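Local coordinates for oxetanocin-like protein (Pyrococcus furiosus, PDB 1XX7) that probably hydrolyses 2'-deoxyribonucleoside 5'-phosphates to deoxyribonucleosides and phosphate, as a metal-dependent, dimeric 5'-deoxynucleotidase of the HD-domain family, at residues A[46-49]-A[50-54]. Numbering follows the deposited sequence.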
ATOM      1  N   ALA A  46       2.815   0.173 -25.152  1.00 17.76           N
ATOM      2  CA  ALA A  46       1.879   0.039 -26.262  1.00 19.10           C
ATOM      3  C   ALA A  46       1.391   1.398 -26.696  1.00 21.36           C
ATOM      4  O   ALA A  46       1.454   1.728 -27.907  1.00 17.11           O
ATOM      5  CB  ALA A  46       0.704  -0.862 -25.901  1.00 18.07           C
ATOM      6  N   PHE A  47       0.977   2.221 -25.708  1.00 20.55           N
ATOM      7  CA  PHE A  47       0.586   3.590 -25.997  1.00 18.69           C
ATOM      8  C   PHE A  47       1.675   4.417 -26.712  1.00 19.06           C
ATOM      9  O   PHE A  47       1.382   5.174 -27.643  1.00 21.02           O
ATOM     10  CB  PHE A  47       0.090   4.332 -24.743  1.00 19.67           C
ATOM     11  CG  PHE A  47      -0.301   5.741 -25.011  1.00 23.21           C
ATOM     12  CD1 PHE A  47      -1.524   6.036 -25.538  1.00 26.69           C
ATOM     13  CD2 PHE A  47       0.587   6.782 -24.805  1.00 22.28           C
ATOM     14  CE1 PHE A  47      -1.873   7.379 -25.826  1.00 26.30           C
ATOM     15  CE2 PHE A  47       0.225   8.089 -25.077  1.00 25.45           C
ATOM     16  CZ  PHE A  47      -1.014   8.382 -25.575  1.00 20.99           C
ATOM     17  N   ILE A  48       2.901   4.351 -26.211  1.00 21.61           N
ATOM     18  CA  ILE A  48       3.968   5.173 -26.740  1.00 19.79           C
ATOM     19  C   ILE A  48       4.306   4.678 -28.148  1.00 19.47           C
ATOM     20  O   ILE A  48       4.562   5.486 -29.042  1.00 19.93           O
ATOM     21  CB  ILE A  48       5.244   5.126 -25.848  1.00 19.54           C
ATOM     22  CG1 ILE A  48       5.007   5.863 -24.536  1.00 20.72           C
ATOM     23  CG2 ILE A  48       6.482   5.713 -26.602  1.00 14.17           C
ATOM     24  CD1 ILE A  48       5.993   5.527 -23.475  1.00 20.62           C
ATOM     25  N   THR A  49       4.300   3.361 -28.320  1.00 19.41           N
ATOM     26  CA  THR A  49       4.547   2.731 -29.631  1.00 23.05           C
ATOM     27  C   THR A  49       3.586   3.282 -30.717  1.00 23.87           C
ATOM     28  O   THR A  49       4.018   3.647 -31.814  1.00 22.07           O
ATOM     29  CB  THR A  49       4.450   1.163 -29.545  1.00 19.52           C
ATOM     30  OG1 THR A  49       5.473   0.652 -28.690  1.00 20.14           O
ATOM     31  CG2 THR A  49       4.579   0.524 -30.927  1.00 19.99           C
ATOM     32  N   LEU A  50       2.290   3.316 -30.385  1.00 26.94           N
ATOM     33  CA  LEU A  50       1.253   3.912 -31.209  1.00 25.85           C
ATOM     34  C   LEU A  50       1.558   5.360 -31.550  1.00 27.50           C
ATOM     35  O   LEU A  50       1.548   5.742 -32.712  1.00 28.85           O
ATOM     36  CB  LEU A  50      -0.078   3.833 -30.482  1.00 30.04           C
ATOM     37  CG  LEU A  50      -1.334   4.385 -31.170  1.00 33.06           C
ATOM     38  CD1 LEU A  50      -1.556   3.680 -32.493  1.00 37.37           C
ATOM     39  CD2 LEU A  50      -2.506   4.159 -30.274  1.00 35.01           C
ATOM     40  N   LEU A  51       1.812   6.155 -30.523  1.00 25.76           N
ATOM     41  CA  LEU A  51       2.175   7.551 -30.673  1.00 31.16           C
ATOM     42  C   LEU A  51       3.419   7.745 -31.577  1.00 30.76           C
ATOM     43  O   LEU A  51       3.408   8.556 -32.507  1.00 27.60           O
ATOM     44  CB  LEU A  51       2.438   8.171 -29.287  1.00 34.70           C
ATOM     45  CG  LEU A  51       2.023   9.626 -29.159  1.00 39.44           C
ATOM     46  CD1 LEU A  51       0.450   9.768 -29.111  1.00 41.91           C
ATOM     47  CD2 LEU A  51       2.682  10.300 -27.934  1.00 38.64           C
ATOM     48  N   LEU A  52       4.488   7.004 -31.302  1.00 29.75           N
ATOM     49  CA  LEU A  52       5.704   7.130 -32.102  1.00 28.81           C
ATOM     50  C   LEU A  52       5.479   6.651 -33.546  1.00 27.32           C
ATOM     51  O   LEU A  52       5.894   7.325 -34.473  1.00 26.97           O
ATOM     52  CB  LEU A  52       6.893   6.417 -31.451  1.00 28.09           C
ATOM     53  CG  LEU A  52       7.350   6.849 -30.031  1.00 30.18           C
ATOM     54  CD1 LEU A  52       8.369   5.873 -29.502  1.00 30.88           C
ATOM     55  CD2 LEU A  52       7.906   8.200 -29.978  1.00 30.88           C
ATOM     56  N   ALA A  53       4.830   5.500 -33.726  1.00 26.77           N
ATOM     57  CA  ALA A  53       4.434   5.031 -35.056  1.00 26.40           C
ATOM     58  C   ALA A  53       3.760   6.162 -35.847  1.00 30.05           C
ATOM     59  O   ALA A  53       4.111   6.410 -37.002  1.00 28.65           O
ATOM     60  CB  ALA A  53       3.501   3.824 -34.947  1.00 27.71           C
ATOM     61  N   GLU A  54       2.838   6.887 -35.213  1.00 31.53           N
ATOM     62  CA  GLU A  54       2.155   7.997 -35.902  1.00 35.58           C
ATOM     63  C   GLU A  54       3.022   9.218 -36.207  1.00 34.59           C
ATOM     64  O   GLU A  54       2.955   9.745 -37.314  1.00 34.29           O
ATOM     65  CB  GLU A  54       0.846   8.361 -35.200  1.00 35.87           C
ATOM     66  CG  GLU A  54      -0.195   7.225 -35.365  1.00 40.79           C
ATOM     67  CD  GLU A  54      -0.317   6.706 -36.877  1.00 47.34           C
ATOM     68  OE1 GLU A  54      -0.901   7.502 -37.684  1.00 45.03           O
ATOM     69  OE2 GLU A  54       0.182   5.533 -37.224  1.00 41.08           O
TER
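Phe-47 against Leu-51 and Ile-48 against Leu-52 are neighbouring i to i+4 side-chain pairs on a largely buried part of helix 38-58, the HD-domain helix that carries the nickel ligand His-41. Four consecutive backbone hydrogen bonds run along this part of the helix: the N-H groups of Leu-50, Leu-51, Leu-52 and Ala-53 point to the carbonyl oxygens of Ala-46, Phe-47, Ile-48 and Thr-49. The bond from Leu-52 N to Ile-48 O is short, 2.7 Å, and nearly straight at 168°.

In the tighter pair, the two aliphatic chains run alongside each other in the same direction. With a chi1 of -71°, Ile-48 puts CG2 on the carbonyl side of its CB, toward the following turn, where it meets Leu-52 CD1 at 3.5 Å, closer than usual for two carbons. Leu-52 CG also lies 3.3 Å from Ile-48 O, the oxygen that accepts its own backbone N-H. Phe-47 and Leu-51 likewise lie side by side, but more loosely: the long aromatic side chain spans the rise of a turn to bring its far carbon CZ obliquely to Leu-51 CD1, 4.1 Å away, and also packs on the second subunit.

Thr-49 suits an interior position because its hydroxyl has a partner within the helix: OG1, set beside its own backbone N by a chi1 of -64°, is hydrogen-bonded to Val-45 O, and the methyl adds an apolar surface. Ala-53, one turn on, has a small methyl that touches Val-65, a residue type suited to a helix-helix interface.

This part of the helix is thus enclosed on several faces: Ile-48 and Leu-52 pack on helix 123-145, Thr-49 and Ala-53 on helix 65-74, while Phe-47 packs on Leu-77 and Leu-50 on Tyr-110 of the second subunit, which Ile-48 also touches.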